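Local structure of uncharacterized protein (Saccharomonospora viridis, 3RMQ) at residues R6-Q11 with H17-A22; G29-A34 with T39-T44; L66-G71 with R75-L80. The protein is of unknown function but binds a zinc ion through a zinc-finger domain. The protein carries 1 engineered substitution. All blocks are in the same frame, centred on the assembly; numbering follows the deposited sequence.

Interaction 1: residues R6-Q11 with H17-A22; sequences RYLWQQ and HVYDTA. With ZN (zinc ion), chain B.
Strands 7-12 and 15-20 form the antiparallel beta hairpin that presents H17 to zinc, and residues of the two strands meet from R6 opposite T21 to Q10 opposite H17. L8 with Y19 and Q10 with H17 are hydrogen-bonded pairs; Y19 N reaches L8 O at 2.8 Å. Y7 with D20 and W9 with V18 are non-hydrogen-bonded pairs, at which CA-H...O contacts supplement the ladder. Methyl CG2 of V18 sits almost on the normal through the six-membered ring of W9, 3.4 Å from its centroid, a CH-pi contact; V18 CG1, anti to the backbone N (chi1 173°), turns to Y7 CB instead. These side chains share the face that helix 60-69 covers, with L66 against Y7, T63 against W9 and C62 against V18. The opposite face carries L8, Q10 and Y19, the phenol of Y19 lying alongside L8 with its OH 3.6 Å from L8 CD1. H17 CB starts out on this face, but the imidazole swings past the edge of strand 15-20, away from strand 7-12, where ND1 binds zinc at 2.1 Å in a site completed by C36, C59 and C62. At the end of the ladder, R6, just ahead of its strand, grips the D20 carboxylate side-on: NE meets OD1 at 2.7 Å and NH2 meets OD2 at 2.9 Å, both on the syn side, with the planes turned 41° apart. The anti side of D20 OD1 accepts A22 N, closing an Asx turn; this donor and R6 NE approach from opposite faces of the carboxylate. The phenol oxygen of Y7 lies over one face of the R6 guanidinium. R6 O receives T21 N at 2.8 Å, and the T21 hydroxyl bonds to Q5 O.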
loop_
_atom_site.group_PDB
_atom_site.type_symbol
_atom_site.label_atom_id
_atom_site.label_comp_id
_atom_site.label_asym_id
_atom_site.label_seq_id
_atom_site.Cartn_x
_atom_site.Cartn_y
_atom_site.Cartn_z
ATOM N N ARG A 6 -1.446 3.213 14.832
ATOM C CA ARG A 6 -2.291 3.983 13.918
ATOM C C ARG A 6 -2.490 3.224 12.618
ATOM O O ARG A 6 -3.576 3.293 12.019
ATOM C CB ARG A 6 -1.649 5.324 13.610
ATOM C CG ARG A 6 -2.418 6.152 12.542
ATOM C CD ARG A 6 -3.819 6.606 13.070
ATOM N NE ARG A 6 -4.511 7.322 12.007
ATOM C CZ ARG A 6 -4.247 8.585 11.644
ATOM N NH1 ARG A 6 -3.343 9.332 12.308
ATOM N NH2 ARG A 6 -4.924 9.119 10.638
ATOM N N TYR A 7 -1.440 2.528 12.153
ATOM C CA TYR A 7 -1.536 1.820 10.870
ATOM C C TYR A 7 -1.155 0.358 11.050
ATOM O O TYR A 7 -0.151 0.047 11.689
ATOM C CB TYR A 7 -0.546 2.405 9.853
ATOM C CG TYR A 7 -0.815 3.867 9.557
ATOM C CD1 TYR A 7 -1.922 4.240 8.797
ATOM C CD2 TYR A 7 -0.016 4.866 10.112
ATOM C CE1 TYR A 7 -2.181 5.574 8.527
ATOM C CE2 TYR A 7 -0.281 6.207 9.860
ATOM C CZ TYR A 7 -1.374 6.540 9.081
ATOM O OH TYR A 7 -1.675 7.858 8.812
ATOM N N LEU A 8 -1.892 -0.519 10.396
ATOM C CA LEU A 8 -1.592 -1.968 10.479
ATOM C C LEU A 8 -1.709 -2.560 9.081
ATOM O O LEU A 8 -2.361 -1.970 8.198
ATOM C CB LEU A 8 -2.570 -2.690 11.410
ATOM C CG LEU A 8 -2.436 -2.381 12.930
ATOM C CD1 LEU A 8 -3.529 -3.047 13.661
ATOM C CD2 LEU A 8 -1.024 -2.875 13.466
ATOM N N TRP A 9 -1.116 -3.734 8.896
ATOM C CA TRP A 9 -1.177 -4.443 7.630
ATOM C C TRP A 9 -2.365 -5.392 7.607
ATOM O O TRP A 9 -2.740 -5.943 8.668
ATOM C CB TRP A 9 0.150 -5.243 7.414
ATOM C CG TRP A 9 1.326 -4.328 7.248
ATOM C CD1 TRP A 9 2.092 -3.751 8.250
ATOM C CD2 TRP A 9 1.867 -3.850 5.999
ATOM N NE1 TRP A 9 3.070 -2.941 7.669
ATOM C CE2 TRP A 9 2.968 -3.012 6.305
ATOM C CE3 TRP A 9 1.529 -4.068 4.642
ATOM C CZ2 TRP A 9 3.733 -2.352 5.297
ATOM C CZ3 TRP A 9 2.317 -3.415 3.622
ATOM C CH2 TRP A 9 3.388 -2.581 3.974
ATOM N N GLN A 10 -2.923 -5.617 6.411
ATOM C CA GLN A 10 -3.954 -6.635 6.235
ATOM C C GLN A 10 -3.948 -7.133 4.794
ATOM O O GLN A 10 -4.027 -6.318 3.862
ATOM C CB GLN A 10 -5.346 -6.052 6.582
ATOM C CG GLN A 10 -6.530 -6.986 6.234
ATOM C CD GLN A 10 -6.474 -8.294 7.014
ATOM O OE1 GLN A 10 -6.369 -8.269 8.242
ATOM N NE2 GLN A 10 -6.509 -9.441 6.308
ATOM N N GLN A 11 -3.845 -8.443 4.616
ATOM C CA GLN A 11 -3.845 -9.016 3.248
ATOM C C GLN A 11 -5.284 -9.024 2.739
ATOM O O GLN A 11 -6.234 -9.409 3.477
ATOM C CB GLN A 11 -3.317 -10.442 3.246
ATOM C CG GLN A 11 -3.266 -11.046 1.800
ATOM C CD GLN A 11 -2.589 -12.372 1.782
ATOM O OE1 GLN A 11 -1.349 -12.450 1.803
ATOM N NE2 GLN A 11 -3.380 -13.449 1.797
ATOM N N HIS A 17 -2.110 -4.962 2.158
ATOM C CA HIS A 17 -2.381 -3.522 2.177
ATOM C C HIS A 17 -2.143 -2.997 3.572
ATOM O O HIS A 17 -1.885 -3.795 4.494
ATOM C CB HIS A 17 -3.838 -3.227 1.771
ATOM C CG HIS A 17 -4.148 -3.564 0.345
ATOM N ND1 HIS A 17 -3.840 -2.728 -0.716
ATOM C CD2 HIS A 17 -4.739 -4.659 -0.194
ATOM C CE1 HIS A 17 -4.277 -3.277 -1.840
ATOM N NE2 HIS A 17 -4.809 -4.460 -1.548
ATOM N N VAL A 18 -2.253 -1.677 3.728
ATOM C CA VAL A 18 -2.108 -1.020 5.029
ATOM C C VAL A 18 -3.432 -0.352 5.241
ATOM O O VAL A 18 -4.042 0.171 4.259
ATOM C CB VAL A 18 -0.973 0.035 5.048
ATOM C CG1 VAL A 18 -0.974 0.810 6.364
ATOM C CG2 VAL A 18 0.374 -0.661 4.856
ATOM N N TYR A 19 -3.920 -0.357 6.476
ATOM C CA TYR A 19 -5.129 0.426 6.748
ATOM C C TYR A 19 -4.945 1.339 7.972
ATOM O O TYR A 19 -4.075 1.102 8.835
ATOM C CB TYR A 19 -6.369 -0.488 6.897
ATOM C CG TYR A 19 -6.393 -1.328 8.129
ATOM C CD1 TYR A 19 -5.644 -2.507 8.217
ATOM C CD2 TYR A 19 -7.159 -0.958 9.230
ATOM C CE1 TYR A 19 -5.638 -3.270 9.377
ATOM C CE2 TYR A 19 -7.161 -1.712 10.397
ATOM C CZ TYR A 19 -6.406 -2.872 10.459
ATOM O OH TYR A 19 -6.417 -3.624 11.611
ATOM N N ASP A 20 -5.766 2.384 8.018
ATOM C CA ASP A 20 -5.781 3.359 9.124
ATOM C C ASP A 20 -6.732 2.790 10.201
ATOM O O ASP A 20 -7.965 2.658 9.965
ATOM C CB ASP A 20 -6.314 4.676 8.569
ATOM C CG ASP A 20 -6.193 5.829 9.547
ATOM O OD1 ASP A 20 -6.151 5.555 10.775
ATOM O OD2 ASP A 20 -6.144 7.010 9.093
ATOM N N THR A 21 -6.192 2.444 11.365
ATOM C CA THR A 21 -6.986 1.749 12.381
ATOM C C THR A 21 -7.907 2.759 13.074
ATOM O O THR A 21 -8.714 2.352 13.907
ATOM C CB THR A 21 -6.103 1.124 13.477
ATOM O OG1 THR A 21 -5.479 2.187 14.223
ATOM C CG2 THR A 21 -4.990 0.213 12.841
ATOM N N ALA A 22 -7.752 4.059 12.768
ATOM C CA ALA A 22 -8.715 5.074 13.290
ATOM C C ALA A 22 -9.938 5.138 12.390
ATOM O O ALA A 22 -10.914 5.813 12.736
ATOM C CB ALA A 22 -8.096 6.447 13.349
HETATM ZN ZN ZN B . -2.890 -0.901 -0.949
#

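Interaction 2: residues G29-A34 with T39-T44; sequences GRPFTA and TVTPQT
F32 and V40 form the hydrogen-bonded pair of a short antiparallel beta hairpin, strands 32-33 and 39-40, within the zinc-finger region. Their backbones are joined in both directions: F32 N donates to V40 O and V40 N to F32 O, each at 2.8 Å. The neighbouring pair, T33 with T39, is non-hydrogen-bonded. Farther along, where neither chain is regular strand, G29 N gives a nearly straight bond to P42 O (3.0 Å, 175° at the hydrogen), so the two chains remain tied past the end of the ladder. CA-H...O contacts, from P31 CA to V40 O and from T39 CA to F32 O, add to these links.

Apolar contacts gather on the face bearing F32 and V40. With chi1 at 68°, the F32 ring is placed between its own backbone N and carbonyl carbon and leans across to the other chain, where V40 CG2 lies over one ring face, 3.8 Å from the centroid, as a CH-pi contact. P42 takes the ring edge, its CG 3.8 Å from F32 CE1. Q10 and A12 of strand 7-12 also touch F32, and V40 rests against the zinc ligand H17, which places this side of the hairpin beside the metal-bearing one. Away from that face, P31 and T41 lie side by side, and T41 CG2 packs against the backbone of G29.

The polar side-chain contact belongs to the threonine pair: T33 OG1 and T39 OG1 share a hydrogen bond of 3.0 Å, in which either hydroxyl could be the donor.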
loop_
_atom_site.group_PDB
_atom_site.type_symbol
_atom_site.label_atom_id
_atom_site.label_comp_id
_atom_site.label_asym_id
_atom_site.label_seq_id
_atom_site.Cartn_x
_atom_site.Cartn_y
_atom_site.Cartn_z
ATOM N N GLY A 29 -15.086 -10.878 5.289
ATOM C CA GLY A 29 -16.310 -10.557 4.565
ATOM C C GLY A 29 -16.753 -9.100 4.631
ATOM O O GLY A 29 -17.759 -8.746 4.029
ATOM N N ARG A 30 -15.998 -8.251 5.330
ATOM C CA ARG A 30 -16.343 -6.842 5.463
ATOM C C ARG A 30 -15.337 -6.025 4.668
ATOM O O ARG A 30 -14.128 -6.264 4.784
ATOM C CB ARG A 30 -16.261 -6.432 6.923
ATOM C CG ARG A 30 -17.456 -5.633 7.379
ATOM C CD ARG A 30 -17.043 -4.303 7.958
ATOM N NE ARG A 30 -16.230 -4.429 9.163
ATOM C CZ ARG A 30 -16.704 -4.734 10.368
ATOM N NH1 ARG A 30 -17.999 -4.972 10.538
ATOM N NH2 ARG A 30 -15.874 -4.814 11.404
ATOM N N PRO A 31 -15.811 -5.091 3.841
ATOM C CA PRO A 31 -14.845 -4.285 3.076
ATOM C C PRO A 31 -14.128 -3.286 3.958
ATOM O O PRO A 31 -14.710 -2.800 4.945
ATOM C CB PRO A 31 -15.726 -3.514 2.097
ATOM C CG PRO A 31 -17.043 -3.406 2.814
ATOM C CD PRO A 31 -17.203 -4.741 3.501
ATOM N N PHE A 32 -12.882 -2.967 3.623
ATOM C CA PHE A 32 -12.263 -1.777 4.173
ATOM C C PHE A 32 -11.535 -1.076 3.053
ATOM O O PHE A 32 -11.309 -1.657 1.999
ATOM C CB PHE A 32 -11.304 -2.126 5.315
ATOM C CG PHE A 32 -10.050 -2.897 4.880
ATOM C CD1 PHE A 32 -10.077 -4.284 4.742
ATOM C CD2 PHE A 32 -8.862 -2.224 4.613
ATOM C CE1 PHE A 32 -8.915 -5.001 4.342
ATOM C CE2 PHE A 32 -7.702 -2.919 4.194
ATOM C CZ PHE A 32 -7.727 -4.326 4.059
ATOM N N THR A 33 -11.175 0.183 3.263
ATOM C CA THR A 33 -10.448 0.898 2.244
ATOM C C THR A 33 -9.032 1.084 2.770
ATOM O O THR A 33 -8.816 1.603 3.873
ATOM C CB THR A 33 -11.080 2.270 1.967
ATOM O OG1 THR A 33 -12.424 2.065 1.485
ATOM C CG2 THR A 33 -10.282 2.999 0.909
ATOM N N ALA A 34 -8.082 0.647 1.968
ATOM C CA ALA A 34 -6.666 0.733 2.325
ATOM C C ALA A 34 -6.097 2.153 2.109
ATOM O O ALA A 34 -6.740 3.035 1.491
ATOM C CB ALA A 34 -5.907 -0.245 1.470
ATOM N N THR A 39 -10.849 -0.357 -2.135
ATOM C CA THR A 39 -11.779 -0.948 -1.169
ATOM C C THR A 39 -11.716 -2.453 -1.386
ATOM O O THR A 39 -11.940 -2.951 -2.509
ATOM C CB THR A 39 -13.218 -0.444 -1.384
ATOM O OG1 THR A 39 -13.243 0.966 -1.145
ATOM C CG2 THR A 39 -14.162 -1.124 -0.397
ATOM N N VAL A 40 -11.341 -3.191 -0.346
ATOM C CA VAL A 40 -11.064 -4.626 -0.494
ATOM C C VAL A 40 -11.716 -5.384 0.672
ATOM O O VAL A 40 -11.999 -4.780 1.706
ATOM C CB VAL A 40 -9.534 -4.903 -0.483
ATOM C CG1 VAL A 40 -8.855 -4.349 -1.808
ATOM C CG2 VAL A 40 -8.920 -4.282 0.756
ATOM N N THR A 41 -11.904 -6.696 0.526
ATOM C CA THR A 41 -12.585 -7.495 1.560
ATOM C C THR A 41 -11.760 -8.740 1.832
ATOM O O THR A 41 -11.540 -9.522 0.915
ATOM C CB THR A 41 -14.002 -7.937 1.098
ATOM O OG1 THR A 41 -14.791 -6.786 0.800
ATOM C CG2 THR A 41 -14.695 -8.758 2.163
ATOM N N PRO A 42 -11.298 -8.925 3.087
ATOM C CA PRO A 42 -10.530 -10.126 3.437
ATOM C C PRO A 42 -11.387 -11.374 3.284
ATOM O O PRO A 42 -12.593 -11.345 3.654
ATOM C CB PRO A 42 -10.166 -9.908 4.914
ATOM C CG PRO A 42 -10.344 -8.472 5.165
ATOM C CD PRO A 42 -11.415 -7.990 4.227
ATOM N N GLN A 43 -10.806 -12.429 2.698
ATOM C CA GLN A 43 -11.517 -13.702 2.446
ATOM C C GLN A 43 -10.712 -14.874 2.987
ATOM O O GLN A 43 -9.508 -14.966 2.754
ATOM C CB GLN A 43 -11.729 -13.945 0.946
ATOM C CG GLN A 43 -12.798 -13.100 0.273
ATOM C CD GLN A 43 -13.000 -13.509 -1.179
ATOM O OE1 GLN A 43 -12.536 -14.567 -1.615
ATOM N NE2 GLN A 43 -13.685 -12.676 -1.929
ATOM N N THR A 44 -11.387 -15.806 3.649
ATOM C CA THR A 44 -10.669 -16.921 4.223
ATOM C C THR A 44 -10.031 -17.792 3.147
ATOM O O THR A 44 -8.946 -18.315 3.348
ATOM C CB THR A 44 -11.606 -17.747 5.095
ATOM O OG1 THR A 44 -12.109 -16.895 6.123
ATOM C CG2 THR A 44 -10.844 -18.903 5.717
#

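Interaction 3: residues L66-G71 with R75-L80; sequences LAKALG and REISDL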
loop_
_atom_site.group_PDB
_atom_site.type_symbol
_atom_site.label_atom_id
_atom_site.label_comp_id
_atom_site.label_asym_id
_atom_site.label_seq_id
_atom_site.Cartn_x
_atom_site.Cartn_y
_atom_site.Cartn_z
ATOM N N LEU A 66 2.387 4.661 3.570
ATOM C CA LEU A 66 2.726 4.501 4.997
ATOM C C LEU A 66 4.052 5.199 5.345
ATOM O O LEU A 66 4.129 5.997 6.318
ATOM C CB LEU A 66 2.812 3.004 5.341
ATOM C CG LEU A 66 3.169 2.699 6.803
ATOM C CD1 LEU A 66 2.212 3.416 7.790
ATOM C CD2 LEU A 66 3.153 1.164 7.063
ATOM N N ALA A 67 5.113 4.945 4.564
ATOM C CA ALA A 67 6.375 5.671 4.812
ATOM C C ALA A 67 6.153 7.184 4.820
ATOM O O ALA A 67 6.668 7.904 5.659
ATOM C CB ALA A 67 7.424 5.320 3.750
ATOM N N LYS A 68 5.399 7.674 3.853
ATOM C CA LYS A 68 5.166 9.109 3.764
ATOM C C LYS A 68 4.404 9.605 5.014
ATOM O O LYS A 68 4.792 10.638 5.614
ATOM C CB LYS A 68 4.386 9.436 2.496
ATOM C CG LYS A 68 4.125 10.941 2.292
ATOM C CD LYS A 68 5.378 11.702 1.919
ATOM C CE LYS A 68 5.039 13.195 1.771
ATOM N NZ LYS A 68 6.192 14.016 1.350
ATOM N N ALA A 69 3.348 8.859 5.400
ATOM C CA ALA A 69 2.504 9.211 6.533
ATOM C C ALA A 69 3.347 9.248 7.777
ATOM O O ALA A 69 3.055 10.008 8.693
ATOM C CB ALA A 69 1.378 8.184 6.731
ATOM N N LEU A 70 4.374 8.399 7.825
ATOM C CA LEU A 70 5.215 8.309 9.019
ATOM C C LEU A 70 6.314 9.371 9.019
ATOM O O LEU A 70 7.081 9.471 9.970
ATOM C CB LEU A 70 5.832 6.922 9.145
ATOM C CG LEU A 70 4.806 5.819 9.448
ATOM C CD1 LEU A 70 5.490 4.483 9.560
ATOM C CD2 LEU A 70 4.071 6.100 10.755
ATOM N N GLY A 71 6.385 10.155 7.949
ATOM C CA GLY A 71 7.237 11.336 7.920
ATOM C C GLY A 71 8.606 11.141 7.281
ATOM O O GLY A 71 9.490 12.003 7.453
ATOM N N ARG A 75 14.006 11.026 -0.121
ATOM C CA ARG A 75 15.082 10.148 -0.576
ATOM C C ARG A 75 14.979 8.744 0.016
ATOM O O ARG A 75 15.253 7.782 -0.679
ATOM C CB ARG A 75 16.471 10.733 -0.320
ATOM C CG ARG A 75 16.580 11.545 0.939
ATOM C CD ARG A 75 16.554 13.017 0.586
ATOM N NE ARG A 75 15.469 13.741 1.242
ATOM C CZ ARG A 75 14.506 14.408 0.608
ATOM N NH1 ARG A 75 14.462 14.450 -0.718
ATOM N NH2 ARG A 75 13.578 15.041 1.309
ATOM N N GLU A 76 14.568 8.610 1.278
ATOM C CA GLU A 76 14.414 7.275 1.867
ATOM C C GLU A 76 13.180 6.555 1.368
ATOM O O GLU A 76 13.146 5.333 1.330
ATOM C CB GLU A 76 14.292 7.363 3.376
ATOM C CG GLU A 76 15.471 7.989 4.037
ATOM C CD GLU A 76 15.314 7.977 5.527
ATOM O OE1 GLU A 76 14.168 7.793 6.011
ATOM O OE2 GLU A 76 16.335 8.143 6.219
ATOM N N ILE A 77 12.125 7.300 1.064
ATOM C CA ILE A 77 10.945 6.694 0.454
ATOM C C ILE A 77 11.360 6.153 -0.939
ATOM O O ILE A 77 10.940 5.083 -1.356
ATOM C CB ILE A 77 9.767 7.695 0.360
ATOM C CG1 ILE A 77 9.335 8.152 1.753
ATOM C CG2 ILE A 77 8.589 7.058 -0.323
ATOM C CD1 ILE A 77 8.241 9.220 1.743
ATOM N N SER A 78 12.216 6.890 -1.631
ATOM C CA SER A 78 12.614 6.490 -2.958
ATOM C C SER A 78 13.340 5.149 -2.912
ATOM O O SER A 78 13.036 4.264 -3.716
ATOM C CB SER A 78 13.479 7.552 -3.604
ATOM O OG SER A 78 13.741 7.168 -4.924
ATOM N N ASP A 79 14.277 4.991 -1.970
ATOM C CA ASP A 79 15.003 3.722 -1.785
ATOM C C ASP A 79 14.063 2.547 -1.562
ATOM O O ASP A 79 14.272 1.465 -2.082
ATOM C CB ASP A 79 15.943 3.808 -0.586
ATOM C CG ASP A 79 17.158 4.649 -0.873
ATOM O OD1 ASP A 79 17.415 4.918 -2.075
ATOM O OD2 ASP A 79 17.852 5.037 0.100
ATOM N N LEU A 80 13.023 2.787 -0.775
ATOM C CA LEU A 80 12.003 1.799 -0.470
ATOM C C LEU A 80 11.267 1.350 -1.754
ATOM O O LEU A 80 11.047 0.161 -2.001
ATOM C CB LEU A 80 11.012 2.473 0.494
ATOM C CG LEU A 80 9.833 1.692 1.025
ATOM C CD1 LEU A 80 10.373 0.454 1.762
ATOM C CD2 LEU A 80 8.970 2.581 1.964
#
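Helix 60-69 and helix 74-81 are consecutive, and within 66-71 and 75-80 the nearest backbones are those of A67 and I77, CA to CA 6.4 Å. The first helix ends in a Schellman motif, marked by the positive phi of G71 (96°) and by the bond from G71 N back to K68 O at 2.9 Å. Just before it, L70 N still makes a regular helical bond to L66 O. A brief connection then leads into the second helix.

Few side chains meet: A67 and K68 from the first helix, I77 and L80 from the second. A67 directs its methyl at the second helix and is met by two residues one helical turn apart: L80 CD2 comes to 3.6 Å from A67 CB, and I77 CG1 to 4.0 Å. I77 is extended (chi2 176°), which carries its CD1 past the alanine to K68. There the methyl lies 3.7 Å from K68 CA and 3.8 Å from K68 CD, so it touches both the backbone and the aliphatic part of the lysine. The K68 chain, bent at chi2 (72°), crosses I77 at a slant. W72, in the connection, touches A67, I77 and L80, while I64 of the first helix meets both I77 and L80; the contact is therefore one part of a larger apolar cluster between these helices.

No hydrogen bond or salt bridge links the two segments. Their contact rests on methyl and methylene groups in van der Waals contact, and the A67 methyl, facing I77 and L80, lies where the backbones are close, so cohesion here depends on shape and burial rather than on directed bonds.

Overall arrangement
The three contacts follow one another along the chain, and interaction 1 touches both of the others. Its centre is about 11 Å from that of interaction 2, and Q10, H17 and Y19 pack there against F32 and A34. From the opposite face of the same hairpin, Y7, W9 and V18 meet L66 and A69 of interaction 3, centre to centre about 16 Å. Interactions 2 and 3 lie on opposite sides of the chain's centre and do not touch, with nearest atoms about 9 Å apart. Zinc is bound by H17 of interaction 1; the V40 side chain of interaction 2 is about 7 Å from the metal, and that of L80 in interaction 3 about 13 Å.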